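Local coordinates for protein 5-formyl-3-hydroxy-2-methylpyridine 4-carboxylate 5-dehydrogenase (Mesorhizobium japonicum MAFF 303099, PDB 4OM8) that oxidises 5-formyl-3-hydroxy-2-methylpyridine 4-carboxylate with NAD+ in the breakdown of vitamin B6, and can also reduce it to 4-pyridoxic acid with NADH, at residues E49-L52 and D53-I57; K179-V182 and P183-E187; A231-M235 and A236-I240; D256-A259 and P260-E264. One frame throughout, in Å; residues are numbered along the deposited sequence. Where two conformers were deposited one is given.

The four contacts are local and follow one another along the chain. Contact 1 closes helix 35-54, in a beta-alpha-beta unit of the Rossmann-type NAD-binding domain. Contact 2 lies where strand 174-178, at one edge of the mixed sheet, passes to helix 187-203 and the C-terminal domain; its centre is about 30 Å from that of contact 1, across the centre of the chain. Contacts 3 and 4 both belong to the C-terminal domain: contact 3 runs into the start of helix 238-251 and contact 4 follows its end, their centres about 33 Å apart. Contacts 2, 3 and 4 all touch the second subunit, whereas contact 1 does not, so three of these chain turns help to build the homodimer.

Contact 1: residues E49-L52 and D53-I57; sequences ETVL and DALGI
Residues Glu49-Leu52 hand their carbonyls to the amides of Asp53-Ile57 as helix 35-54 runs out: Asp53 N, Ala54 N and Leu55 N still make helical bonds to Glu49 O, Thr50 O and Val51 O, the last of them at 2.9 Å. A Schellman motif ends the helix, within the beta-alpha-beta unit formed with strands 27-31 and 66-70. Gly56 supplies its positive phi of 72°, and two bonds reach back into the last turn, from Ile57 N to Leu52 O at 3.1 Å and from Gly56 N to Asp53 O at 2.9 Å. The first is nearly straight and also brings Ile57 round to the flank of Leu52. There the branch ends Leu52 CD2 and Ile57 CD1 meet at 3.8 Å, both side chains also resting against Arg20 of helix 14-23. On the neighbouring face of the helix, Val51 and Leu55 lie side by side with Val51 CG1 4.0 Å from Leu55 CD1; a chi1 of 164° sends Val51 CG1 to the carbonyl side, where Leu55 follows, and Val299 of helix 284-305 covers the pair. Arg23 ties the polar side together, with salt bridges to Glu49 OE1 and Asp53 OD1 and a hydrogen bond to Ile57 O. Its charge probably offsets the proximity of the two acids, whose nearest carboxylate oxygens, Glu49 OE1 and Asp53 OD1, are 5.9 Å apart.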
ATOM      1  N   GLU A  49      18.568  -7.237  17.247  1.00 14.42           N
ATOM      2  CA  GLU A  49      18.537  -8.626  17.707  1.00 13.48           C
ATOM      3  C   GLU A  49      17.252  -8.957  18.474  1.00 12.93           C
ATOM      4  O   GLU A  49      16.663 -10.022  18.287  1.00 16.15           O
ATOM      5  CB  GLU A  49      19.754  -8.930  18.591  1.00 18.12           C
ATOM      6  CG  GLU A  49      21.095  -8.737  17.890  1.00 18.70           C
ATOM      7  CD  GLU A  49      21.412  -9.832  16.888  1.00 24.64           C
ATOM      8  OE1 GLU A  49      20.620 -10.791  16.771  1.00 35.71           O
ATOM      9  OE2 GLU A  49      22.476  -9.740  16.235  1.00 30.36           O
ATOM     10  N   THR A  50      16.820  -8.025  19.314  1.00 14.38           N
ATOM     11  CA  THR A  50      15.573  -8.173  20.059  1.00 15.29           C
ATOM     12  C   THR A  50      14.361  -8.208  19.113  1.00 13.80           C
ATOM     13  O   THR A  50      13.420  -8.986  19.313  1.00 14.05           O
ATOM     14  CB  THR A  50      15.429  -7.036  21.080  1.00 20.24           C
ATOM     15  OG1 THR A  50      16.580  -7.031  21.939  1.00 21.54           O
ATOM     16  CG2 THR A  50      14.174  -7.221  21.927  1.00 21.52           C
ATOM     17  N   VAL A  51      14.400  -7.382  18.068  1.00 13.22           N
ATOM     18  CA  VAL A  51      13.325  -7.350  17.078  1.00 11.42           C
ATOM     19  C   VAL A  51      13.259  -8.691  16.357  1.00 12.08           C
ATOM     20  O   VAL A  51      12.185  -9.228  16.119  1.00 13.93           O
ATOM     21  CB  VAL A  51      13.526  -6.194  16.089  1.00 12.84           C
ATOM     22  CG1 VAL A  51      12.652  -6.381  14.846  1.00 15.99           C
ATOM     23  CG2 VAL A  51      13.233  -4.873  16.774  1.00 14.15           C
ATOM     24  N   LEU A  52      14.420  -9.262  16.039  1.00 12.13           N
ATOM     25  CA  LEU A  52      14.430 -10.562  15.386  1.00 11.44           C
ATOM     26  C   LEU A  52      13.810 -11.628  16.295  1.00 10.88           C
ATOM     27  O   LEU A  52      13.102 -12.513  15.826  1.00 11.64           O
ATOM     28  CB  LEU A  52      15.854 -10.952  14.998  1.00 10.71           C
ATOM     29  CG  LEU A  52      16.494 -10.087  13.913  1.00 14.56           C
ATOM     30  CD1 LEU A  52      17.898 -10.594  13.632  1.00 14.19           C
ATOM     31  CD2 LEU A  52      15.679 -10.150  12.652  1.00 14.00           C
ATOM     32  N   ASP A  53      14.070 -11.525  17.597  1.00 12.44           N
ATOM     33  CA  ASP A  53      13.432 -12.427  18.557  1.00 14.04           C
ATOM     34  C   ASP A  53      11.915 -12.266  18.513  1.00 13.89           C
ATOM     35  O   ASP A  53      11.174 -13.249  18.481  1.00 16.27           O
ATOM     36  CB  ASP A  53      13.926 -12.161  19.980  1.00 16.26           C
ATOM     37  CG  ASP A  53      15.389 -12.512  20.182  1.00 19.74           C
ATOM     38  OD1 ASP A  53      15.955 -13.272  19.367  1.00 16.65           O
ATOM     39  OD2 ASP A  53      15.964 -12.032  21.186  1.00 20.17           O
ATOM     40  N   ALA A  54      11.471 -11.016  18.518  1.00 13.86           N
ATOM     41  CA  ALA A  54      10.050 -10.694  18.518  1.00 14.51           C
ATOM     42  C   ALA A  54       9.385 -11.169  17.232  1.00 17.86           C
ATOM     43  O   ALA A  54       8.190 -11.450  17.218  1.00 16.40           O
ATOM     44  CB  ALA A  54       9.852  -9.204  18.706  1.00 15.30           C
ATOM     45  N   LEU A  55      10.153 -11.240  16.146  1.00 12.39           N
ATOM     46  CA  LEU A  55       9.635 -11.767  14.888  1.00 13.81           C
ATOM     47  C   LEU A  55       9.625 -13.290  14.844  1.00 13.97           C
ATOM     48  O   LEU A  55       9.115 -13.889  13.894  1.00 16.35           O
ATOM     49  CB  LEU A  55      10.461 -11.226  13.719  1.00 11.98           C
ATOM     50  CG  LEU A  55      10.167  -9.776  13.339  1.00 11.62           C
ATOM     51  CD1 LEU A  55      11.241  -9.253  12.407  1.00 14.12           C
ATOM     52  CD2 LEU A  55       8.772  -9.654  12.691  1.00 14.93           C
ATOM     53  N   GLY A  56      10.204 -13.913  15.868  1.00 14.49           N
ATOM     54  CA  GLY A  56      10.241 -15.361  15.952  1.00 19.63           C
ATOM     55  C   GLY A  56      11.199 -15.986  14.957  1.00 18.27           C
ATOM     56  O   GLY A  56      10.987 -17.112  14.512  1.00 25.19           O
ATOM     57  N   ILE A  57      12.253 -15.254  14.610  1.00 18.03           N
ATOM     58  CA  ILE A  57      13.234 -15.723  13.633  1.00 17.84           C
ATOM     59  C   ILE A  57      14.391 -16.459  14.306  1.00 31.01           C
ATOM     60  O   ILE A  57      15.129 -15.881  15.104  1.00 25.02           O
ATOM     61  CB  ILE A  57      13.788 -14.557  12.815  1.00 18.97           C
ATOM     62  CG1 ILE A  57      12.645 -13.849  12.081  1.00 19.37           C
ATOM     63  CG2 ILE A  57      14.843 -15.049  11.829  1.00 18.56           C
ATOM     64  CD1 ILE A  57      13.080 -12.586  11.406  1.00 22.28           C
TER

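Contact 2: residues K179-V182 and P183-E187; sequences KKDV and PGFVE
Phe185 folds back over Val182 and Asp181 in a type II beta turn running from Val182 to Phe185. Pro183 and Gly184 hold the two corners, Gly184 with a positive phi of 81°, and the turn is closed by Phe185 N donating to Val182 O at 2.9 Å from above the carbonyl plane. From its backbone the Phe185 side chain starts away from the preceding residues, but CG sits beside the backbone N (chi1 -48°), which swings one side of the ring back toward them. Past CB and CG, Phe185 CD1 passes 3.6 Å from Val182 O. The next atom, Phe185 CE1, meets Asp181 OD1 at 3.7 Å; the oxygen approaches at the ring edge, and carboxylate and ring are nearly coplanar. That carboxylate is held by Ile120 N at OD1 and by Thr121 OG1 at OD2. On the backbone of Phe185, the carbonyl O has Val182 CG2 3.4 Å away and finds no polar partner in the model. The ring packs on Glu149 and Ile151 of strand 147-151, its side chain about 4 Å from that of His137, thought important for catalysis, while the backbone continues into helix 187-203.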
ATOM      1  N   LYS A 179      14.049  -8.256 -13.648  1.00 11.02           N
ATOM      2  CA  LYS A 179      14.619  -8.837 -14.866  1.00 13.33           C
ATOM      3  C   LYS A 179      15.163  -7.816 -15.842  1.00 17.05           C
ATOM      4  O   LYS A 179      15.750  -8.185 -16.857  1.00 16.97           O
ATOM      5  CB  LYS A 179      13.566  -9.705 -15.561  1.00 13.88           C
ATOM      6  CG  LYS A 179      13.145 -10.902 -14.720  1.00 16.71           C
ATOM      7  CD  LYS A 179      11.868 -11.569 -15.217  1.00 24.81           C
ATOM      8  CE  LYS A 179      12.145 -12.628 -16.263  1.00 37.51           C
ATOM      9  NZ  LYS A 179      10.870 -13.306 -16.648  1.00 33.38           N
ATOM     10  N   LYS A 180      14.975  -6.538 -15.533  1.00 13.09           N
ATOM     11  CA  LYS A 180      15.601  -5.465 -16.298  1.00 12.52           C
ATOM     12  C   LYS A 180      16.123  -4.415 -15.324  1.00 11.65           C
ATOM     13  O   LYS A 180      15.485  -4.110 -14.313  1.00 12.69           O
ATOM     14  CB  LYS A 180      14.614  -4.841 -17.294  1.00 12.69           C
ATOM     15  CG  LYS A 180      14.113  -5.819 -18.358  1.00 16.76           C
ATOM     16  CD  LYS A 180      13.202  -5.149 -19.383  1.00 17.91           C
ATOM     17  CE  LYS A 180      12.587  -6.201 -20.306  1.00 28.52           C
ATOM     18  NZ  LYS A 180      11.614  -5.612 -21.271  1.00 30.90           N
ATOM     19  N   ASP A 181      17.280  -3.857 -15.649  1.00 10.49           N
ATOM     20  CA  ASP A 181      17.915  -2.834 -14.826  1.00 11.58           C
ATOM     21  C   ASP A 181      17.283  -1.457 -15.085  1.00 11.68           C
ATOM     22  O   ASP A 181      17.928  -0.540 -15.592  1.00 14.74           O
ATOM     23  CB  ASP A 181      19.424  -2.849 -15.137  1.00 12.37           C
ATOM     24  CG  ASP A 181      20.252  -1.943 -14.249  1.00 13.48           C
ATOM     25  OD1 ASP A 181      19.827  -1.582 -13.130  1.00 12.55           O
ATOM     26  OD2 ASP A 181      21.374  -1.603 -14.691  1.00 16.38           O
ATOM     27  N   VAL A 182      16.004  -1.321 -14.733  1.00 10.55           N
ATOM     28  CA  VAL A 182      15.267  -0.079 -14.941  1.00  9.87           C
ATOM     29  C   VAL A 182      15.394   0.853 -13.740  1.00 10.99           C
ATOM     30  O   VAL A 182      15.617   0.389 -12.618  1.00 11.50           O
ATOM     31  CB  VAL A 182      13.765  -0.356 -15.212  1.00 11.85           C
ATOM     32  CG1 VAL A 182      13.609  -1.155 -16.496  1.00 17.17           C
ATOM     33  CG2 VAL A 182      13.115  -1.084 -14.042  1.00 12.78           C
ATOM     34  N   PRO A 183      15.277   2.175 -13.976  1.00 15.01           N
ATOM     35  CA  PRO A 183      15.411   3.127 -12.865  1.00 11.49           C
ATOM     36  C   PRO A 183      14.419   2.832 -11.745  1.00 13.48           C
ATOM     37  O   PRO A 183      13.220   2.751 -12.007  1.00 12.15           O
ATOM     38  CB  PRO A 183      15.123   4.482 -13.527  1.00 11.96           C
ATOM     39  CG  PRO A 183      15.531   4.289 -14.967  1.00 11.34           C
ATOM     40  CD  PRO A 183      15.161   2.853 -15.283  1.00 12.71           C
ATOM     41  N   GLY A 184      14.907   2.668 -10.520  1.00 11.09           N
ATOM     42  CA  GLY A 184      14.024   2.399  -9.398  1.00 10.86           C
ATOM     43  C   GLY A 184      13.607   0.944  -9.276  1.00 11.54           C
ATOM     44  O   GLY A 184      12.783   0.624  -8.427  1.00 11.30           O
ATOM     45  N   PHE A 185      14.170   0.070 -10.115  1.00 10.30           N
ATOM     46  CA  PHE A 185      13.858  -1.367 -10.108  1.00  9.91           C
ATOM     47  C   PHE A 185      12.332  -1.565 -10.108  1.00 10.08           C
ATOM     48  O   PHE A 185      11.667  -1.044 -11.002  1.00 10.60           O
ATOM     49  CB  PHE A 185      14.560  -2.044  -8.929  1.00 10.91           C
ATOM     50  CG  PHE A 185      16.020  -1.679  -8.819  1.00 10.68           C
ATOM     51  CD1 PHE A 185      16.842  -1.695  -9.938  1.00 10.91           C
ATOM     52  CD2 PHE A 185      16.564  -1.301  -7.602  1.00 11.62           C
ATOM     53  CE1 PHE A 185      18.175  -1.354  -9.845  1.00 13.29           C
ATOM     54  CE2 PHE A 185      17.890  -0.944  -7.499  1.00 12.23           C
ATOM     55  CZ  PHE A 185      18.707  -0.982  -8.618  1.00 13.73           C
ATOM     56  N   VAL A 186      11.757  -2.293  -9.152  1.00  9.60           N
ATOM     57  CA  VAL A 186      10.293  -2.423  -9.132  1.00  8.61           C
ATOM     58  C   VAL A 186       9.666  -1.684  -7.959  1.00  9.29           C
ATOM     59  O   VAL A 186       8.745  -0.870  -8.156  1.00  9.05           O
ATOM     60  CB  VAL A 186       9.854  -3.906  -9.104  1.00  9.41           C
ATOM     61  CG1 VAL A 186       8.349  -4.028  -8.819  1.00  9.45           C
ATOM     62  CG2 VAL A 186      10.216  -4.550 -10.442  1.00 10.96           C
ATOM     63  N   GLU A 187      10.166  -1.950  -6.753  1.00  9.49           N
ATOM     64  CA  GLU A 187       9.553  -1.420  -5.527  1.00  9.25           C
ATOM     65  C   GLU A 187       9.427   0.099  -5.573  1.00 10.24           C
ATOM     66  O   GLU A 187       8.335   0.660  -5.406  1.00  9.61           O
ATOM     67  CB  GLU A 187      10.369  -1.839  -4.299  1.00  7.83           C
ATOM     68  CG  GLU A 187       9.833  -1.308  -3.001  1.00 10.79           C
ATOM     69  CD  GLU A 187      10.835  -1.479  -1.880  1.00 15.03           C
ATOM     70  OE1 GLU A 187      12.004  -1.090  -2.071  1.00 16.83           O
ATOM     71  OE2 GLU A 187      10.463  -2.012  -0.816  1.00 11.11           O
TER

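Contact 3: residues A231-M235 and A236-I240; sequences ALLDM and AGLDI
The carboxylate of Asp234 is the flat group that meets Leu238, and the two side chains run side by side in the same direction. OD1 makes the approach, 4.1 Å from Leu238 CD1, so the leucine branch flanks the acid without bonding to it. The polar grip comes from the second subunit: Met279 N of that chain bonds to OD1, and Phe280 N and Tyr282 OH of that chain bond to OD2. Three donors thus fix the buried carboxylate, and they probably favour its charged form. The other branch of Leu238 reaches the flank of Leu233, where Leu238 CD2 touches Leu233 CB at 3.6 Å; a chi1 of -68° lets the leucine give one methyl to each neighbour, CD1 to Asp234 and CD2 to Leu233. In the backbone, Ala236 N still donates to Leu232 O at 2.9 Å in a straight helical bond, and Gly237 N to Leu233 O at 2.8 Å in a more bent one. Gly237 then breaks the helical path with a phi of 103°. First non-helical residue after helix 229-236 and N-cap of helix 238-251, it is a one-residue glycine link between consecutive helices of the C-terminal domain, at the dimer interface.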
ATOM      1  N   ALA A 231      -3.126  -9.875  -7.649  1.00 11.25           N
ATOM      2  CA  ALA A 231      -4.208 -10.581  -6.949  1.00  8.93           C
ATOM      3  C   ALA A 231      -5.427  -9.700  -6.737  1.00 10.98           C
ATOM      4  O   ALA A 231      -6.561 -10.177  -6.810  1.00 10.49           O
ATOM      5  CB  ALA A 231      -3.703 -11.122  -5.602  1.00 10.85           C
ATOM      6  N   LEU A 232      -5.204  -8.418  -6.482  1.00  9.44           N
ATOM      7  CA  LEU A 232      -6.299  -7.491  -6.249  1.00  9.12           C
ATOM      8  C   LEU A 232      -7.077  -7.240  -7.545  1.00 11.17           C
ATOM      9  O   LEU A 232      -8.309  -7.158  -7.527  1.00 12.42           O
ATOM     10  CB  LEU A 232      -5.775  -6.166  -5.674  1.00 11.03           C
ATOM     11  CG  LEU A 232      -6.858  -5.181  -5.229  1.00 14.00           C
ATOM     12  CD1 LEU A 232      -7.609  -5.739  -4.029  1.00 17.15           C
ATOM     13  CD2 LEU A 232      -6.292  -3.801  -4.910  1.00 17.70           C
ATOM     14  N   LEU A 233      -6.364  -7.095  -8.661  1.00 10.75           N
ATOM     15  CA  LEU A 233      -7.013  -7.018  -9.967  1.00  9.71           C
ATOM     16  C   LEU A 233      -7.917  -8.231 -10.189  1.00 11.08           C
ATOM     17  O   LEU A 233      -9.048  -8.085 -10.664  1.00 11.60           O
ATOM     18  CB  LEU A 233      -5.973  -6.923 -11.088  1.00 10.33           C
ATOM     19  CG  LEU A 233      -5.207  -5.601 -11.161  1.00 11.21           C
ATOM     20  CD1 LEU A 233      -4.164  -5.649 -12.271  1.00 14.15           C
ATOM     21  CD2 LEU A 233      -6.155  -4.410 -11.361  1.00 13.08           C
ATOM     22  N   ASP A 234      -7.435  -9.420  -9.828  1.00 10.95           N
ATOM     23  CA  ASP A 234      -8.246 -10.628  -9.978  1.00 12.24           C
ATOM     24  C   ASP A 234      -9.495 -10.586  -9.092  1.00 14.18           C
ATOM     25  O   ASP A 234     -10.542 -11.088  -9.482  1.00 14.73           O
ATOM     26  CB  ASP A 234      -7.425 -11.880  -9.670  1.00 10.20           C
ATOM     27  CG  ASP A 234      -6.520 -12.275 -10.810  1.00 12.81           C
ATOM     28  OD1 ASP A 234      -6.615 -11.658 -11.906  1.00 12.59           O
ATOM     29  OD2 ASP A 234      -5.722 -13.205 -10.594  1.00 14.64           O
ATOM     30  N   MET A 235      -9.393  -9.985  -7.906  1.00 12.13           N
ATOM     31  CA  MET A 235     -10.551  -9.866  -7.020  1.00 14.16           C
ATOM     32  C   MET A 235     -11.565  -8.866  -7.548  1.00 15.42           C
ATOM     33  O   MET A 235     -12.770  -9.113  -7.502  1.00 17.71           O
ATOM     34  CB  MET A 235     -10.124  -9.434  -5.618  1.00 16.60           C
ATOM     35  CG  MET A 235      -9.357 -10.458  -4.842  0.68 17.62           C
ATOM     36  SD  MET A 235      -8.868  -9.725  -3.278  0.36 13.95           S
ATOM     37  CE  MET A 235     -10.428  -9.031  -2.791  1.00 14.80           C
ATOM     38  N   ALA A 236     -11.076  -7.723  -8.017  1.00 12.50           N
ATOM     39  CA  ALA A 236     -11.939  -6.659  -8.509  1.00 13.51           C
ATOM     40  C   ALA A 236     -12.584  -7.059  -9.820  1.00 14.30           C
ATOM     41  O   ALA A 236     -13.699  -6.644 -10.132  1.00 18.89           O
ATOM     42  CB  ALA A 236     -11.149  -5.362  -8.684  1.00 19.27           C
ATOM     43  N   GLY A 237     -11.858  -7.859 -10.589  1.00 12.46           N
ATOM     44  CA  GLY A 237     -12.278  -8.233 -11.929  1.00 13.14           C
ATOM     45  C   GLY A 237     -11.493  -7.455 -12.965  1.00 12.20           C
ATOM     46  O   GLY A 237     -11.462  -6.220 -12.942  1.00 11.99           O
ATOM     47  N   LEU A 238     -10.840  -8.163 -13.885  1.00 12.00           N
ATOM     48  CA  LEU A 238     -10.066  -7.457 -14.902  1.00 10.89           C
ATOM     49  C   LEU A 238     -10.985  -6.722 -15.881  1.00 12.08           C
ATOM     50  O   LEU A 238     -10.558  -5.751 -16.528  1.00 12.55           O
ATOM     51  CB  LEU A 238      -9.137  -8.426 -15.642  1.00 10.12           C
ATOM     52  CG  LEU A 238      -7.981  -9.010 -14.818  1.00 14.62           C
ATOM     53  CD1 LEU A 238      -7.166 -10.004 -15.634  1.00 16.13           C
ATOM     54  CD2 LEU A 238      -7.090  -7.898 -14.335  1.00 25.65           C
ATOM     55  N   ASP A 239     -12.240  -7.168 -15.983  1.00 12.60           N
ATOM     56  CA  ASP A 239     -13.231  -6.446 -16.769  1.00 13.48           C
ATOM     57  C   ASP A 239     -13.482  -5.069 -16.160  1.00 13.76           C
ATOM     58  O   ASP A 239     -13.591  -4.069 -16.874  1.00 13.64           O
ATOM     59  CB  ASP A 239     -14.537  -7.259 -16.880  1.00 14.39           C
ATOM     60  CG  ASP A 239     -15.075  -7.735 -15.532  1.00 17.40           C
ATOM     61  OD1 ASP A 239     -14.294  -7.947 -14.582  1.00 16.40           O
ATOM     62  OD2 ASP A 239     -16.307  -7.941 -15.435  1.00 21.22           O
ATOM     63  N   ILE A 240     -13.544  -5.017 -14.834  1.00 13.20           N
ATOM     64  CA  ILE A 240     -13.740  -3.751 -14.141  1.00 12.86           C
ATOM     65  C   ILE A 240     -12.504  -2.862 -14.296  1.00 11.69           C
ATOM     66  O   ILE A 240     -12.606  -1.671 -14.616  1.00 12.01           O
ATOM     67  CB  ILE A 240     -14.041  -3.985 -12.655  1.00 14.88           C
ATOM     68  CG1 ILE A 240     -15.342  -4.790 -12.495  1.00 19.05           C
ATOM     69  CG2 ILE A 240     -14.086  -2.653 -11.907  1.00 17.60           C
ATOM     70  CD1 ILE A 240     -16.525  -4.216 -13.226  1.00 26.33           C
TER

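Contact 4: residues D256-A259 and P260-E264; sequences DDVA and PMVLE
Val258 and Leu263 make the apolar contact across the start of helix 260-267. A chi1 of -175° turns Val258 CG1 away from its own N and over the first helical turn, where it touches Leu263 CD2 at 3.6 Å. The same methyl also meets Val262 CG1 at 3.7 Å, so one branch of Val258 rests on two successive helix residues. At the cap itself, Ala259 CB lies 4.2 Å from Val262 CG2 and also packs on Val199 and Glu203 of helix 187-203. The second subunit covers this side, its Ser246, Tyr241 and Lys242 packing on Val258, Val262 and Leu263 respectively.

Hydrogen bonds converge on the carbonyl of Ala259. Leu263 N donates to Ala259 O at 3.0 Å along a nearly straight N-H direction, the first regular bond of the helix, and Val262 N adds a weak one to the same oxygen, strongly bent at 122°. Farther along, Glu264 N bonds to Pro260 O at 2.8 Å. The Met261 amide is taken by Glu203 OE2, a carboxylate that the positive end of the helix dipole would probably favour as an anion.

Ala259 is the N-cap and Pro260 opens the first turn, a position that suits proline, since amides of the first turn have no helical carbonyl before them to bond to. With Val258 just before the cap packed on Leu263 four residues after it, the geometry is that of a hydrophobic staple, which here fastens loop to helix in the C-terminal domain.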
ATOM      1  N   ASP A 256       6.529  15.025 -14.739  1.00 11.01           N
ATOM      2  CA  ASP A 256       7.835  14.599 -15.228  1.00  8.44           C
ATOM      3  C   ASP A 256       9.011  15.122 -14.408  1.00 10.85           C
ATOM      4  O   ASP A 256      10.160  14.873 -14.763  1.00 12.40           O
ATOM      5  CB  ASP A 256       8.011  15.056 -16.688  1.00 14.13           C
ATOM      6  CG  ASP A 256       7.842  16.566 -16.862  1.00 14.46           C
ATOM      7  OD1 ASP A 256       7.907  17.323 -15.876  1.00 16.94           O
ATOM      8  OD2 ASP A 256       7.631  17.013 -18.014  1.00 19.62           O
ATOM      9  N   ASP A 257       8.730  15.856 -13.334  1.00  9.66           N
ATOM     10  CA  ASP A 257       9.775  16.580 -12.595  1.00  8.84           C
ATOM     11  C   ASP A 257       9.388  16.690 -11.126  1.00  8.90           C
ATOM     12  O   ASP A 257       8.497  15.970 -10.676  1.00  9.32           O
ATOM     13  CB  ASP A 257      10.001  17.973 -13.199  1.00 12.23           C
ATOM     14  CG  ASP A 257       8.738  18.820 -13.225  1.00 14.66           C
ATOM     15  OD1 ASP A 257       7.714  18.407 -12.651  1.00 12.62           O
ATOM     16  OD2 ASP A 257       8.770  19.921 -13.818  1.00 16.51           O
ATOM     17  N   VAL A 258      10.035  17.586 -10.379  1.00 10.70           N
ATOM     18  CA  VAL A 258       9.738  17.719  -8.955  1.00 10.52           C
ATOM     19  C   VAL A 258       8.482  18.566  -8.772  1.00 10.76           C
ATOM     20  O   VAL A 258       8.320  19.599  -9.420  1.00 13.45           O
ATOM     21  CB  VAL A 258      10.913  18.343  -8.171  1.00 12.43           C
ATOM     22  CG1 VAL A 258      10.613  18.355  -6.669  1.00 13.99           C
ATOM     23  CG2 VAL A 258      12.178  17.576  -8.436  1.00 12.96           C
ATOM     24  N   ALA A 259       7.578  18.102  -7.916  1.00  9.54           N
ATOM     25  CA  ALA A 259       6.345  18.828  -7.626  1.00 10.22           C
ATOM     26  C   ALA A 259       6.645  20.154  -6.951  1.00  9.72           C
ATOM     27  O   ALA A 259       7.519  20.225  -6.081  1.00 10.86           O
ATOM     28  CB  ALA A 259       5.436  17.986  -6.744  1.00 11.36           C
ATOM     29  N   PRO A 260       5.929  21.218  -7.346  1.00 10.23           N
ATOM     30  CA  PRO A 260       6.128  22.535  -6.730  1.00 11.85           C
ATOM     31  C   PRO A 260       6.090  22.541  -5.198  1.00 12.97           C
ATOM     32  O   PRO A 260       6.907  23.231  -4.580  1.00 13.08           O
ATOM     33  CB  PRO A 260       4.970  23.351  -7.297  1.00 11.92           C
ATOM     34  CG  PRO A 260       4.759  22.765  -8.661  1.00 18.17           C
ATOM     35  CD  PRO A 260       5.045  21.281  -8.524  1.00 11.52           C
ATOM     36  N   MET A 261       5.175  21.785  -4.600  1.00 11.39           N
ATOM     37  CA  MET A 261       5.057  21.746  -3.149  0.78 13.70           C
ATOM     38  C   MET A 261       6.314  21.145  -2.519  1.00 12.20           C
ATOM     39  O   MET A 261       6.751  21.564  -1.448  1.00 12.61           O
ATOM     40  CB  MET A 261       3.819  20.944  -2.737  0.78 12.40           C
ATOM     41  CG  MET A 261       3.680  20.722  -1.242  0.78 15.18           C
ATOM     42  SD  MET A 261       2.172  19.810  -0.818  0.78 17.56           S
ATOM     43  CE  MET A 261       2.374  18.277  -1.700  0.78 16.79           C
ATOM     44  N   VAL A 262       6.904  20.164  -3.191  1.00 10.97           N
ATOM     45  CA  VAL A 262       8.133  19.558  -2.684  1.00 10.09           C
ATOM     46  C   VAL A 262       9.305  20.545  -2.807  1.00 10.17           C
ATOM     47  O   VAL A 262      10.139  20.632  -1.901  1.00 12.94           O
ATOM     48  CB  VAL A 262       8.450  18.233  -3.432  1.00 11.34           C
ATOM     49  CG1 VAL A 262       9.841  17.691  -3.090  1.00 12.10           C
ATOM     50  CG2 VAL A 262       7.396  17.191  -3.101  1.00 11.70           C
ATOM     51  N   LEU A 263       9.365  21.288  -3.918  1.00 10.87           N
ATOM     52  CA  LEU A 263      10.381  22.334  -4.066  1.00 10.42           C
ATOM     53  C   LEU A 263      10.217  23.405  -2.990  1.00 11.08           C
ATOM     54  O   LEU A 263      11.190  23.889  -2.431  1.00 13.76           O
ATOM     55  CB  LEU A 263      10.309  22.967  -5.466  1.00 12.78           C
ATOM     56  CG  LEU A 263      10.737  22.032  -6.595  1.00 14.45           C
ATOM     57  CD1 LEU A 263      10.490  22.676  -7.959  1.00 15.33           C
ATOM     58  CD2 LEU A 263      12.204  21.626  -6.442  1.00 12.91           C
ATOM     59  N   GLU A 264       8.972  23.765  -2.690  1.00 11.33           N
ATOM     60  CA  GLU A 264       8.692  24.781  -1.681  0.58 12.57           C
ATOM     61  C   GLU A 264       9.144  24.337  -0.289  1.00 13.83           C
ATOM     62  O   GLU A 264       9.794  25.096   0.434  1.00 15.90           O
ATOM     63  CB  GLU A 264       7.196  25.121  -1.673  0.58 14.23           C
ATOM     64  CG  GLU A 264       6.816  26.214  -0.689  0.58 17.72           C
ATOM     65  CD  GLU A 264       5.369  26.646  -0.820  0.58 23.02           C
ATOM     66  OE1 GLU A 264       5.067  27.807  -0.474  0.58 31.62           O
ATOM     67  OE2 GLU A 264       4.536  25.825  -1.258  0.58 27.08           O
TER